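Long-range contacts in aromatic-amino-acid transaminase TyrB (Burkholderia cenocepacia K56-2Valvano, PDB 4WD2), which probably catalyses the transfer of amino groups between aromatic amino acids and 2-oxo acids, using pyridoxal phosphate bound to a lysine: residues D128-L133 and T151-P156; W132-S137 and L184-C189; R180-L185 and E213-V218; D207-R212 and R242-L247. All blocks are in the same frame, centred on the assembly; numbering follows the deposited sequence. Where two conformers were deposited one is given.

Contact 1 of 4, residues D128-L133 and T151-P156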
loop_
_atom_site.group_PDB
_atom_site.type_symbol
_atom_site.label_atom_id
_atom_site.label_comp_id
_atom_site.label_asym_id
_atom_site.label_seq_id
_atom_site.Cartn_x
_atom_site.Cartn_y
_atom_site.Cartn_z
ATOM N N ASP A 128 6.717 -9.803 22.572
ATOM C CA ASP A 128 6.354 -11.006 23.311
ATOM C C ASP A 128 4.846 -11.135 23.532
ATOM O O ASP A 128 4.370 -12.160 24.020
ATOM C CB ASP A 128 7.099 -11.036 24.646
ATOM C CG ASP A 128 8.605 -11.203 24.460
ATOM O OD1 ASP A 128 9.009 -11.888 23.501
ATOM O OD2 ASP A 128 9.387 -10.649 25.261
ATOM N N SER A 129 4.098 -10.098 23.167
ATOM C CA SER A 129 2.642 -10.154 23.214
ATOM C C SER A 129 2.123 -11.136 22.186
ATOM O O SER A 129 2.722 -11.309 21.132
ATOM C CB SER A 129 2.033 -8.777 22.959
ATOM O OG SER A 129 2.407 -7.858 23.967
ATOM N N GLN A 130 1.010 -11.791 22.491
ATOM C CA GLN A 130 0.353 -12.638 21.510
ATOM C C GLN A 130 -0.983 -12.006 21.122
ATOM O O GLN A 130 -1.431 -11.051 21.762
ATOM C CB GLN A 130 0.174 -14.053 22.059
ATOM C CG GLN A 130 1.497 -14.698 22.437
ATOM C CD GLN A 130 1.371 -16.166 22.759
ATOM O OE1 GLN A 130 0.293 -16.747 22.640
ATOM N NE2 GLN A 130 2.479 -16.782 23.168
ATOM N N VAL A 131 -1.609 -12.516 20.067
ATOM C CA VAL A 131 -2.835 -11.912 19.556
ATOM C C VAL A 131 -4.022 -12.857 19.742
ATOM O O VAL A 131 -3.897 -14.069 19.538
ATOM C CB VAL A 131 -2.679 -11.525 18.064
ATOM C CG1 VAL A 131 -4.003 -11.069 17.471
ATOM C CG2 VAL A 131 -1.628 -10.420 17.892
ATOM N N TRP A 132 -5.161 -12.305 20.163
ATOM C CA TRP A 132 -6.399 -13.075 20.314
ATOM C C TRP A 132 -7.512 -12.517 19.424
ATOM O O TRP A 132 -7.829 -11.331 19.503
ATOM C CB TRP A 132 -6.865 -13.082 21.772
ATOM C CG TRP A 132 -6.211 -14.136 22.623
ATOM C CD1 TRP A 132 -6.724 -15.358 22.955
ATOM C CD2 TRP A 132 -4.923 -14.062 23.239
ATOM N NE1 TRP A 132 -5.836 -16.045 23.749
ATOM C CE2 TRP A 132 -4.722 -15.271 23.938
ATOM C CE3 TRP A 132 -3.923 -13.087 23.276
ATOM C CZ2 TRP A 132 -3.559 -15.531 24.664
ATOM C CZ3 TRP A 132 -2.770 -13.343 23.998
ATOM C CH2 TRP A 132 -2.597 -14.557 24.681
ATOM N N LEU A 133 -8.090 -13.370 18.572
ATOM C CA LEU A 133 -9.217 -13.000 17.709
ATOM C C LEU A 133 -10.479 -13.759 18.106
ATOM O O LEU A 133 -10.415 -14.745 18.827
ATOM C CB LEU A 133 -8.922 -13.277 16.228
ATOM C CG LEU A 133 -7.554 -13.730 15.729
ATOM C CD1 LEU A 133 -7.667 -14.271 14.313
ATOM C CD2 LEU A 133 -6.597 -12.574 15.749
ATOM N N THR A 151 2.122 -14.900 17.421
ATOM C CA THR A 151 1.332 -16.082 17.738
ATOM C C THR A 151 -0.121 -15.645 17.898
ATOM O O THR A 151 -0.425 -14.713 18.645
ATOM C CB THR A 151 1.813 -16.771 19.023
ATOM O OG1 THR A 151 3.188 -17.142 18.886
ATOM C CG2 THR A 151 0.986 -18.009 19.307
ATOM N N VAL A 152 -1.017 -16.315 17.190
ATOM C CA VAL A 152 -2.402 -15.883 17.144
ATOM C C VAL A 152 -3.324 -16.932 17.757
ATOM O O VAL A 152 -3.284 -18.109 17.391
ATOM C CB VAL A 152 -2.841 -15.576 15.701
ATOM C CG1 VAL A 152 -4.351 -15.473 15.613
ATOM C CG2 VAL A 152 -2.176 -14.297 15.203
ATOM N N ASN A 153 -4.143 -16.484 18.704
ATOM C CA ASN A 153 -5.082 -17.346 19.406
ATOM C C ASN A 153 -6.524 -16.862 19.250
ATOM O O ASN A 153 -6.781 -15.825 18.642
ATOM C CB ASN A 153 -4.716 -17.424 20.890
ATOM C CG ASN A 153 -3.224 -17.637 21.113
ATOM O OD1 ASN A 153 -2.708 -18.744 20.939
ATOM N ND2 ASN A 153 -2.527 -16.576 21.514
ATOM N N THR A 154 -7.465 -17.624 19.800
ATOM C CA THR A 154 -8.875 -17.272 19.699
ATOM C C THR A 154 -9.532 -17.159 21.071
ATOM O O THR A 154 -9.030 -17.696 22.058
ATOM C CB THR A 154 -9.658 -18.305 18.857
ATOM O OG1 THR A 154 -9.787 -19.528 19.590
ATOM C CG2 THR A 154 -8.940 -18.586 17.557
ATOM N N TYR A 155 -10.648 -16.439 21.124
ATOM C CA TYR A 155 -11.507 -16.426 22.302
ATOM C C TYR A 155 -12.913 -16.839 21.866
ATOM O O TYR A 155 -13.271 -16.663 20.697
ATOM C CB TYR A 155 -11.508 -15.047 22.988
ATOM C CG TYR A 155 -11.818 -13.866 22.091
ATOM C CD1 TYR A 155 -13.125 -13.566 21.729
ATOM C CD2 TYR A 155 -10.804 -13.025 21.638
ATOM C CE1 TYR A 155 -13.414 -12.472 20.913
ATOM C CE2 TYR A 155 -11.085 -11.931 20.815
ATOM C CZ TYR A 155 -12.392 -11.665 20.461
ATOM O OH TYR A 155 -12.684 -10.599 19.651
ATOM N N PRO A 156 -13.704 -17.421 22.791
ATOM C CA PRO A 156 -15.074 -17.816 22.437
ATOM C C PRO A 156 -15.882 -16.613 21.972
ATOM O O PRO A 156 -15.708 -15.519 22.514
ATOM C CB PRO A 156 -15.636 -18.381 23.746
ATOM C CG PRO A 156 -14.439 -18.793 24.528
ATOM C CD PRO A 156 -13.347 -17.826 24.161
HETATM O O HOH W 1 3.546 -13.469 19.542
HETATM O O HOH W 2 -0.474 -19.805 22.108
#

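Contact 2 of 4, residues W132-S137 and L184-C189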
loop_
_atom_site.group_PDB
_atom_site.type_symbol
_atom_site.label_atom_id
_atom_site.label_comp_id
_atom_site.label_asym_id
_atom_site.label_seq_id
_atom_site.Cartn_x
_atom_site.Cartn_y
_atom_site.Cartn_z
ATOM N N TRP A 132 -5.161 -12.305 20.163
ATOM C CA TRP A 132 -6.399 -13.075 20.314
ATOM C C TRP A 132 -7.512 -12.517 19.424
ATOM O O TRP A 132 -7.829 -11.331 19.503
ATOM C CB TRP A 132 -6.865 -13.082 21.772
ATOM C CG TRP A 132 -6.211 -14.136 22.623
ATOM C CD1 TRP A 132 -6.724 -15.358 22.955
ATOM C CD2 TRP A 132 -4.923 -14.062 23.239
ATOM N NE1 TRP A 132 -5.836 -16.045 23.749
ATOM C CE2 TRP A 132 -4.722 -15.271 23.938
ATOM C CE3 TRP A 132 -3.923 -13.087 23.276
ATOM C CZ2 TRP A 132 -3.559 -15.531 24.664
ATOM C CZ3 TRP A 132 -2.770 -13.343 23.998
ATOM C CH2 TRP A 132 -2.597 -14.557 24.681
ATOM N N LEU A 133 -8.090 -13.370 18.572
ATOM C CA LEU A 133 -9.217 -13.000 17.709
ATOM C C LEU A 133 -10.479 -13.759 18.106
ATOM O O LEU A 133 -10.415 -14.745 18.827
ATOM C CB LEU A 133 -8.922 -13.277 16.228
ATOM C CG LEU A 133 -7.554 -13.730 15.729
ATOM C CD1 LEU A 133 -7.667 -14.271 14.313
ATOM C CD2 LEU A 133 -6.597 -12.574 15.749
ATOM N N SER A 134 -11.622 -13.315 17.600
ATOM C CA SER A 134 -12.882 -13.977 17.891
ATOM C C SER A 134 -12.989 -15.314 17.169
ATOM O O SER A 134 -12.394 -15.519 16.111
ATOM C CB SER A 134 -14.058 -13.075 17.505
ATOM O OG SER A 134 -14.011 -12.740 16.131
ATOM N N ASP A 135 -13.756 -16.227 17.749
ATOM C CA ASP A 135 -14.076 -17.479 17.081
ATOM C C ASP A 135 -15.498 -17.424 16.538
ATOM O O ASP A 135 -16.446 -17.543 17.308
ATOM C CB ASP A 135 -13.924 -18.661 18.044
ATOM C CG ASP A 135 -14.481 -19.953 17.476
ATOM O OD1 ASP A 135 -14.311 -20.190 16.266
ATOM O OD2 ASP A 135 -15.092 -20.729 18.243
ATOM N N PRO A 136 -15.661 -17.229 15.216
ATOM C CA PRO A 136 -14.653 -17.018 14.173
ATOM C C PRO A 136 -14.371 -15.532 13.946
ATOM O O PRO A 136 -14.924 -14.692 14.652
ATOM C CB PRO A 136 -15.317 -17.633 12.941
ATOM C CG PRO A 136 -16.754 -17.265 13.129
ATOM C CD PRO A 136 -17.012 -17.317 14.633
ATOM N N SER A 137 -13.530 -15.213 12.967
ATOM C CA SER A 137 -13.253 -13.815 12.651
ATOM C C SER A 137 -12.992 -13.638 11.158
ATOM O O SER A 137 -13.021 -14.607 10.406
ATOM C CB SER A 137 -12.063 -13.306 13.467
ATOM O OG SER A 137 -11.931 -11.898 13.358
ATOM N N LEU A 184 -7.993 -8.447 19.228
ATOM C CA LEU A 184 -8.689 -7.960 18.037
ATOM C C LEU A 184 -10.191 -8.017 18.257
ATOM O O LEU A 184 -10.754 -9.081 18.538
ATOM C CB LEU A 184 -8.313 -8.783 16.799
ATOM C CG LEU A 184 -7.234 -8.268 15.841
ATOM C CD1 LEU A 184 -7.047 -9.265 14.710
ATOM C CD2 LEU A 184 -7.578 -6.906 15.262
ATOM N N LEU A 185 -10.841 -6.871 18.124
ATOM C CA LEU A 185 -12.275 -6.780 18.367
ATOM C C LEU A 185 -12.992 -6.128 17.196
ATOM O O LEU A 185 -12.546 -5.099 16.692
ATOM C CB LEU A 185 -12.538 -5.991 19.648
ATOM C CG LEU A 185 -11.880 -6.572 20.901
ATOM C CD1 LEU A 185 -11.538 -5.480 21.893
ATOM C CD2 LEU A 185 -12.793 -7.617 21.544
ATOM N N HIS A 186 -14.092 -6.731 16.754
ATOM C CA HIS A 186 -14.949 -6.089 15.773
ATOM C C HIS A 186 -15.747 -5.005 16.493
ATOM O O HIS A 186 -16.355 -5.265 17.529
ATOM C CB HIS A 186 -15.879 -7.102 15.104
ATOM C CG HIS A 186 -15.164 -8.157 14.315
ATOM N ND1 HIS A 186 -15.423 -8.388 12.982
ATOM C CD2 HIS A 186 -14.211 -9.049 14.676
ATOM C CE1 HIS A 186 -14.652 -9.373 12.551
ATOM N NE2 HIS A 186 -13.909 -9.793 13.561
ATOM N N ALA A 187 -15.731 -3.788 15.960
ATOM C CA ALA A 187 -16.477 -2.683 16.571
ATOM C C ALA A 187 -17.983 -2.925 16.513
ATOM O O ALA A 187 -18.721 -2.595 17.443
ATOM C CB ALA A 187 -16.135 -1.370 15.887
ATOM N N CYS A 188 -18.425 -3.500 15.400
ATOM C CA CYS A 188 -19.830 -3.812 15.159
ATOM C C CYS A 188 -19.886 -4.515 13.811
ATOM O O CYS A 188 -18.854 -4.634 13.149
ATOM C CB CYS A 188 -20.702 -2.555 15.149
ATOM S SG CYS A 188 -20.281 -1.398 13.840
ATOM N N CYS A 189 -21.073 -4.970 13.411
ATOM C CA CYS A 189 -21.258 -5.616 12.104
ATOM C C CYS A 189 -20.246 -6.735 11.892
ATOM O O CYS A 189 -19.481 -6.728 10.923
ATOM C CB CYS A 189 -21.161 -4.579 10.978
ATOM S SG CYS A 189 -22.457 -3.296 11.059
HETATM O O HOH W 3 -11.496 -10.701 16.061
#

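Contact 3 of 4, residues R180-L185 and E213-V218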
loop_
_atom_site.group_PDB
_atom_site.type_symbol
_atom_site.label_atom_id
_atom_site.label_comp_id
_atom_site.label_asym_id
_atom_site.label_seq_id
_atom_site.Cartn_x
_atom_site.Cartn_y
_atom_site.Cartn_z
ATOM N N ARG A 180 -0.790 -6.647 28.277
ATOM C CA ARG A 180 -0.318 -6.287 26.937
ATOM C C ARG A 180 -0.649 -7.323 25.865
ATOM O O ARG A 180 -0.127 -7.265 24.756
ATOM C CB ARG A 180 1.183 -6.002 26.973
ATOM C CG ARG A 180 1.509 -4.785 27.831
ATOM C CD ARG A 180 2.997 -4.653 28.092
ATOM N NE ARG A 180 3.515 -5.790 28.843
ATOM C CZ ARG A 180 3.439 -5.910 30.166
ATOM N NH1 ARG A 180 2.863 -4.956 30.897
ATOM N NH2 ARG A 180 3.939 -6.986 30.762
ATOM N N SER A 181 -1.541 -8.255 26.188
ATOM C CA SER A 181 -2.112 -9.126 25.170
ATOM C C SER A 181 -2.898 -8.288 24.160
ATOM O O SER A 181 -3.651 -7.388 24.535
ATOM C CB SER A 181 -3.020 -10.184 25.801
ATOM O OG SER A 181 -2.282 -11.059 26.638
ATOM N N ILE A 182 -2.712 -8.577 22.879
ATOM C CA ILE A 182 -3.396 -7.830 21.830
ATOM C C ILE A 182 -4.727 -8.501 21.498
ATOM O O ILE A 182 -4.761 -9.652 21.068
ATOM C CB ILE A 182 -2.530 -7.721 20.556
ATOM C CG1 ILE A 182 -1.218 -6.996 20.871
ATOM C CG2 ILE A 182 -3.299 -7.000 19.453
ATOM C CD1 ILE A 182 -0.106 -7.261 19.870
ATOM N N VAL A 183 -5.826 -7.781 21.703
ATOM C CA VAL A 183 -7.148 -8.359 21.501
ATOM C C VAL A 183 -7.856 -7.702 20.321
ATOM O O VAL A 183 -8.263 -6.545 20.398
ATOM C CB VAL A 183 -8.011 -8.224 22.777
ATOM C CG1 VAL A 183 -9.344 -8.944 22.609
ATOM C CG2 VAL A 183 -7.263 -8.779 23.973
ATOM N N LEU A 184 -7.993 -8.447 19.228
ATOM C CA LEU A 184 -8.689 -7.960 18.037
ATOM C C LEU A 184 -10.191 -8.017 18.257
ATOM O O LEU A 184 -10.754 -9.081 18.538
ATOM C CB LEU A 184 -8.313 -8.783 16.799
ATOM C CG LEU A 184 -7.234 -8.268 15.841
ATOM C CD1 LEU A 184 -7.047 -9.265 14.710
ATOM C CD2 LEU A 184 -7.578 -6.906 15.262
ATOM N N LEU A 185 -10.841 -6.871 18.124
ATOM C CA LEU A 185 -12.275 -6.780 18.367
ATOM C C LEU A 185 -12.992 -6.128 17.196
ATOM O O LEU A 185 -12.546 -5.099 16.692
ATOM C CB LEU A 185 -12.538 -5.991 19.648
ATOM C CG LEU A 185 -11.880 -6.572 20.901
ATOM C CD1 LEU A 185 -11.538 -5.480 21.893
ATOM C CD2 LEU A 185 -12.793 -7.617 21.544
ATOM N N GLU A 213 -4.904 -4.464 31.722
ATOM C CA GLU A 213 -3.877 -3.762 30.954
ATOM C C GLU A 213 -3.638 -4.424 29.611
ATOM O O GLU A 213 -2.492 -4.620 29.194
ATOM C CB GLU A 213 -2.559 -3.690 31.739
ATOM C CG GLU A 213 -2.670 -2.894 33.023
ATOM C CD GLU A 213 -1.424 -2.990 33.869
ATOM O OE1 GLU A 213 -1.542 -3.407 35.037
ATOM O OE2 GLU A 213 -0.329 -2.655 33.369
ATOM N N LEU A 214 -4.731 -4.773 28.943
ATOM C CA LEU A 214 -4.661 -5.381 27.624
ATOM C C LEU A 214 -4.551 -4.318 26.534
ATOM O O LEU A 214 -4.741 -3.123 26.795
ATOM C CB LEU A 214 -5.889 -6.256 27.375
ATOM C CG LEU A 214 -6.158 -7.311 28.437
ATOM C CD1 LEU A 214 -7.212 -8.290 27.942
ATOM C CD2 LEU A 214 -4.862 -8.036 28.816
ATOM N N LEU A 215 -4.237 -4.771 25.322
ATOM C CA LEU A 215 -4.127 -3.905 24.156
ATOM C C LEU A 215 -5.213 -4.187 23.132
ATOM O O LEU A 215 -5.026 -5.020 22.243
ATOM C CB LEU A 215 -2.761 -4.073 23.493
ATOM C CG LEU A 215 -1.657 -3.164 24.002
ATOM C CD1 LEU A 215 -0.329 -3.597 23.402
ATOM C CD2 LEU A 215 -1.984 -1.723 23.634
ATOM N N PRO A 216 -6.342 -3.476 23.234
ATOM C CA PRO A 216 -7.436 -3.652 22.279
ATOM C C PRO A 216 -7.109 -3.071 20.910
ATOM O O PRO A 216 -6.675 -1.915 20.780
ATOM C CB PRO A 216 -8.600 -2.897 22.933
ATOM C CG PRO A 216 -7.949 -1.860 23.775
ATOM C CD PRO A 216 -6.679 -2.501 24.288
ATOM N N PHE A 217 -7.300 -3.902 19.894
ATOM C CA PHE A 217 -7.180 -3.497 18.503
ATOM C C PHE A 217 -8.575 -3.607 17.894
ATOM O O PHE A 217 -9.036 -4.699 17.556
ATOM C CB PHE A 217 -6.166 -4.380 17.759
ATOM C CG PHE A 217 -5.541 -3.725 16.550
ATOM C CD1 PHE A 217 -4.267 -4.077 16.150
ATOM C CD2 PHE A 217 -6.222 -2.766 15.819
ATOM C CE1 PHE A 217 -3.686 -3.490 15.051
ATOM C CE2 PHE A 217 -5.644 -2.174 14.718
ATOM C CZ PHE A 217 -4.373 -2.537 14.333
ATOM N N VAL A 218 -9.264 -2.477 17.794
ATOM C CA VAL A 218 -10.624 -2.475 17.277
ATOM C C VAL A 218 -10.617 -2.342 15.763
ATOM O O VAL A 218 -9.955 -1.460 15.211
ATOM C CB VAL A 218 -11.464 -1.348 17.883
ATOM C CG1 VAL A 218 -12.893 -1.423 17.360
ATOM C CG2 VAL A 218 -11.449 -1.438 19.405
#

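Contact 4 of 4, residues D207-R212 and R242-L247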
loop_
_atom_site.group_PDB
_atom_site.type_symbol
_atom_site.label_atom_id
_atom_site.label_comp_id
_atom_site.label_asym_id
_atom_site.label_seq_id
_atom_site.Cartn_x
_atom_site.Cartn_y
_atom_site.Cartn_z
ATOM N N ASP A 207 -14.208 -2.791 31.107
ATOM C CA ASP A 207 -13.802 -2.945 32.506
ATOM C C ASP A 207 -12.603 -3.888 32.620
ATOM O O ASP A 207 -11.607 -3.576 33.267
ATOM C CB ASP A 207 -14.945 -3.496 33.364
ATOM C CG ASP A 207 -16.108 -2.520 33.523
ATOM O OD1 ASP A 207 -15.945 -1.306 33.268
ATOM O OD2 ASP A 207 -17.187 -2.983 33.951
ATOM N N VAL A 208 -12.729 -5.046 31.985
ATOM C CA VAL A 208 -11.706 -6.085 31.996
ATOM C C VAL A 208 -10.433 -5.672 31.242
ATOM O O VAL A 208 -9.322 -5.798 31.761
ATOM C CB VAL A 208 -12.263 -7.397 31.389
ATOM C CG1 VAL A 208 -11.132 -8.348 31.037
ATOM C CG2 VAL A 208 -13.254 -8.047 32.350
ATOM N N ILE A 209 -10.610 -5.175 30.024
ATOM C CA ILE A 209 -9.502 -4.708 29.192
ATOM C C ILE A 209 -8.657 -3.654 29.914
ATOM O O ILE A 209 -7.420 -3.718 29.909
ATOM C CB ILE A 209 -10.034 -4.144 27.852
ATOM C CG1 ILE A 209 -10.517 -5.299 26.965
ATOM C CG2 ILE A 209 -8.972 -3.318 27.130
ATOM C CD1 ILE A 209 -11.411 -4.855 25.818
ATOM N N GLU A 210 -9.333 -2.701 30.552
ATOM C CA GLU A 210 -8.666 -1.689 31.360
ATOM C C GLU A 210 -7.929 -2.309 32.552
ATOM O O GLU A 210 -6.738 -2.061 32.758
ATOM C CB GLU A 210 -9.689 -0.656 31.853
ATOM C CG GLU A 210 -9.101 0.461 32.677
ATOM C CD GLU A 210 -10.141 1.490 33.079
ATOM O OE1 GLU A 210 -11.271 1.086 33.421
ATOM O OE2 GLU A 210 -9.837 2.702 33.034
ATOM N N ALA A 211 -8.641 -3.108 33.339
ATOM C CA ALA A 211 -8.082 -3.658 34.570
ATOM C C ALA A 211 -6.897 -4.577 34.301
ATOM O O ALA A 211 -5.931 -4.590 35.063
ATOM C CB ALA A 211 -9.154 -4.406 35.356
ATOM N N ARG A 212 -6.970 -5.344 33.221
ATOM C CA ARG A 212 -5.923 -6.318 32.934
ATOM C C ARG A 212 -4.798 -5.747 32.066
ATOM O O ARG A 212 -3.856 -6.460 31.726
ATOM C CB ARG A 212 -6.532 -7.551 32.270
ATOM C CG ARG A 212 -7.566 -8.277 33.143
ATOM C CD ARG A 212 -6.940 -8.795 34.419
ATOM N NE ARG A 212 -7.826 -9.705 35.137
ATOM C CZ ARG A 212 -7.557 -10.234 36.328
ATOM N NH1 ARG A 212 -6.419 -9.944 36.949
ATOM N NH2 ARG A 212 -8.429 -11.052 36.902
ATOM N N ARG A 242 -12.436 6.600 28.234
ATOM C CA ARG A 242 -11.995 6.013 29.491
ATOM C C ARG A 242 -10.474 5.909 29.556
ATOM O O ARG A 242 -9.918 5.379 30.516
ATOM C CB ARG A 242 -12.648 4.639 29.686
ATOM C CG ARG A 242 -14.151 4.731 29.969
ATOM C CD ARG A 242 -14.786 3.360 30.177
ATOM N NE ARG A 242 -14.145 2.625 31.266
ATOM C CZ ARG A 242 -14.565 1.452 31.733
ATOM N NH1 ARG A 242 -15.632 0.869 31.202
ATOM N NH2 ARG A 242 -13.909 0.862 32.729
ATOM N N GLY A 243 -9.812 6.417 28.522
ATOM C CA GLY A 243 -8.361 6.512 28.501
ATOM C C GLY A 243 -7.616 5.215 28.239
ATOM O O GLY A 243 -6.436 5.094 28.563
ATOM N N VAL A 244 -8.291 4.239 27.648
ATOM C CA VAL A 244 -7.678 2.938 27.400
ATOM C C VAL A 244 -6.807 2.981 26.143
ATOM O O VAL A 244 -7.250 3.474 25.104
ATOM C CB VAL A 244 -8.759 1.836 27.265
ATOM C CG1 VAL A 244 -8.129 0.481 26.960
ATOM C CG2 VAL A 244 -9.593 1.759 28.545
ATOM N N PRO A 245 -5.555 2.488 26.240
ATOM C CA PRO A 245 -4.677 2.363 25.068
ATOM C C PRO A 245 -5.332 1.524 23.984
ATOM O O PRO A 245 -5.496 0.321 24.168
ATOM C CB PRO A 245 -3.432 1.655 25.623
ATOM C CG PRO A 245 -3.903 1.000 26.908
ATOM C CD PRO A 245 -4.904 1.980 27.462
ATOM N N THR A 246 -5.698 2.143 22.870
ATOM C CA THR A 246 -6.491 1.451 21.862
ATOM C C THR A 246 -5.983 1.732 20.455
ATOM O O THR A 246 -5.684 2.877 20.116
ATOM C CB THR A 246 -7.978 1.872 21.953
ATOM O OG1 THR A 246 -8.466 1.618 23.277
ATOM C CG2 THR A 246 -8.837 1.124 20.937
ATOM N N LEU A 247 -5.888 0.698 19.631
ATOM C CA LEU A 247 -5.644 0.922 18.215
ATOM C C LEU A 247 -6.968 0.729 17.508
ATOM O O LEU A 247 -7.745 -0.157 17.873
ATOM C CB LEU A 247 -4.568 -0.022 17.642
ATOM C CG LEU A 247 -3.150 0.056 18.228
ATOM C CD1 LEU A 247 -3.024 -0.770 19.497
ATOM C CD2 LEU A 247 -2.108 -0.373 17.217
HETATM O O HOH W 4 -12.481 3.804 33.056
HETATM O O HOH W 5 -8.186 3.832 31.591
#

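Contact 1 of 4, residues D128-L133 and T151-P156
Val131 to Leu133 pair in parallel with Val152 to Thr154, as neighbouring strands of the large sheet of the aminotransferase fold. Four backbone hydrogen bonds form the ladder. Val131 N gives to Thr151 O and Asn153 N to Val131 O, the latter at 2.6 Å. Leu133 N gives to Asn153 O, and Tyr155 N closes the series on Leu133 O.

The side-chain polar contact is an amide pair. Asn153 ND2 donates to Gln130 OE1 at 3.0 Å, in the carbonyl plane of the glutamine. The two amide planes are nearly coplanar, 27° apart. A water donates to both Gln130 OE1 and Asn153 OD1. A second water joins Ser129 O to Thr151 N.

Aromatic contacts come next. Asn153 CB sits 3.6 Å from the centroid of the five-membered ring of Trp132, a CH-pi contact over the face. Asn153 ND2 lies over the same indole, nearer its rim. Tyr155 CG sits between its backbone N and carbonyl carbon (chi1 52°), and one ring face lies over Leu133 O, with CD2 3.3 Å from that oxygen. Tyr155 OH is hydrogen-bonded to Leu184 O.

The pair belongs to the beta-alpha-beta unit of strand 131-135, helix 141-147 and strand 152-159. Val152 packs on Phe145 of that helix, Tyr155 on Met170 of helix 167-175, and strand 182-186 lies along the other edge of strand 131-135.

Contact 2 of 4, residues W132-S137 and L184-C189
Ser137 and His186 meet through a hydrogen bond, with Ser137 OG 2.9 Å from His186 NE2. Either atom could be the donor. The hydroxyl comes in at the edge of the imidazole, in its plane. With OG anti to the backbone N and beside the carbonyl carbon (chi1 -169°), the hydroxyl of Ser137 reaches that edge. The ring of His186 is carried off strand 182-186 toward the serines. Ser137 OG also bonds to His141 ND1, so one hydroxyl links two histidines.

Ser134 is turned differently. Its OG stands between the backbone N and the carbonyl carbon and donates to Pro136 O at 2.6 Å, from above the carbonyl plane. This bond spans the turn that holds the cis peptide before Pro136. The same hydroxyl is bonded to His190 NE2 and lies 3.9 Å from His186 NE2.

Nearer the strand start, Leu184 N gives a backbone hydrogen bond to Trp132 O at 2.9 Å. Beyond it a water takes over. It accepts from Ser134 N at 3.0 Å, donates to Leu184 O, and is also hydrogen-bonded to Ser137 OG. The strands therefore part here, with the water bridging the gap.

The chemistry is a largely buried chain of serine hydroxyls, imidazoles and water. It is consistent with the serine-histidine network behind the cofactor in related aspartate aminotransferases, where it is linked to the aspartate that holds the pyridine nitrogen.

Contact 3 of 4, residues R180-L185 and E213-V218
Ile182 to Leu185 run parallel to Leu215 to Val218, the two strands of a beta-alpha-beta crossover whose helix is 199-211. Their backbones are joined by a regular ladder. Leu215 N bonds to Ser181 O, Val183 N to Leu215 O, Phe217 N to Val183 O and Leu185 N to Phe217 O. The short strand segments are twisted by 26° against each other. At the entry, Glu213 has left the helix in a Schellman motif, and its O takes the N-H of Arg180 at 2.8 Å.

Phe217 can be followed outward from the sheet. Its CB touches Leu184 CD2 at 3.8 Å and also lies 4.0 Å from Val183 O. CG is anti to the backbone N (chi1 -155°), and it keeps Leu184 CD2 at 4.0 Å. The two side chains lie side by side and point the same way. Farther out the ring leads away from strand 182-186. There Leu122 of helix 110-125 and Leu247 and Ala249 of strand 246-251 receive the side chain. Ile182 shares this face of the sheet, its CG2 also close to Phe217 CB.

The opposite face carries Val183, Leu185, Pro216 and Val218. The side chains of Val183 and Leu214 run obliquely to each other, with CG2 of Val183 4.0 Å from CD1 of Leu214. Near the start of the strands, Arg180 and Leu215 pack on Met9 of the second subunit, so the outer end of this pair reaches the dimer interface. On the face of Val183, Leu185 CD1 rests on Pro216 CB at 4.0 Å.

Contact 4 of 4, residues D207-R212 and R242-L247
Ile209 and Val244 make the close apolar part of this contact, while Asp207, Glu210 and Arg242 form a salt-bridge network on its watery side. Ile209 CG2 meets Val244 CG1 at 3.9 Å, the side chains crossing at about a right angle. Val244 CG2 lies against Glu210 CB, which begins the polar side.

In Arg242 the bend at chi3 (57°) brings the guanidinium to the carboxylates of Asp207 and Glu210. NH1 and NH2 both grip Asp207 OD1, each at 3.0 Å, and that oxygen lies near the guanidinium plane. NH2 also gives to Glu210 OE1 at 2.7 Å, with the acceptor tilted from that plane. The carboxylate of Glu210 is turned 65° against the guanidinium. Its OE2 is reached by water instead: one water donates to it and accepts from Arg242 NE at 2.7 Å. Another water lies between OE2 and Arg242 O. The two carboxylates probably balance the charge of the guanidinium, and Glu203 adds a third through NH1.

The contact joins helix 199-211 to the turn after helix 234-241, closed by a Schellman motif at Gly243. Ile209 and Val244 both pack on Pro216 of strand 215-220, and Leu239 of helix 234-241 backs Val244.

Contacts 1, 2 and 3 step across one sheet, from strand 152-159 through 131-135 and 182-186 to 215-220. Contact 1 lies about 11 Å from contact 2 and about 9 Å from contact 3, centre to centre. Contact 4 is not a strand pair: it packs helix 199-211 on the turn that leads into strand 246-251. Its centre is about 8 Å from that of contact 3. Val218 N and Leu247 O, 2.8 Å apart and probably hydrogen-bonded, join these two. Contact 2 is the most central, about 9 Å from the chain centre. Its serine-histidine network probably lies behind the cofactor pocket, as in related aspartate aminotransferases. Lys254, which carries the pyridoxal phosphate, closely follows strand 246-251.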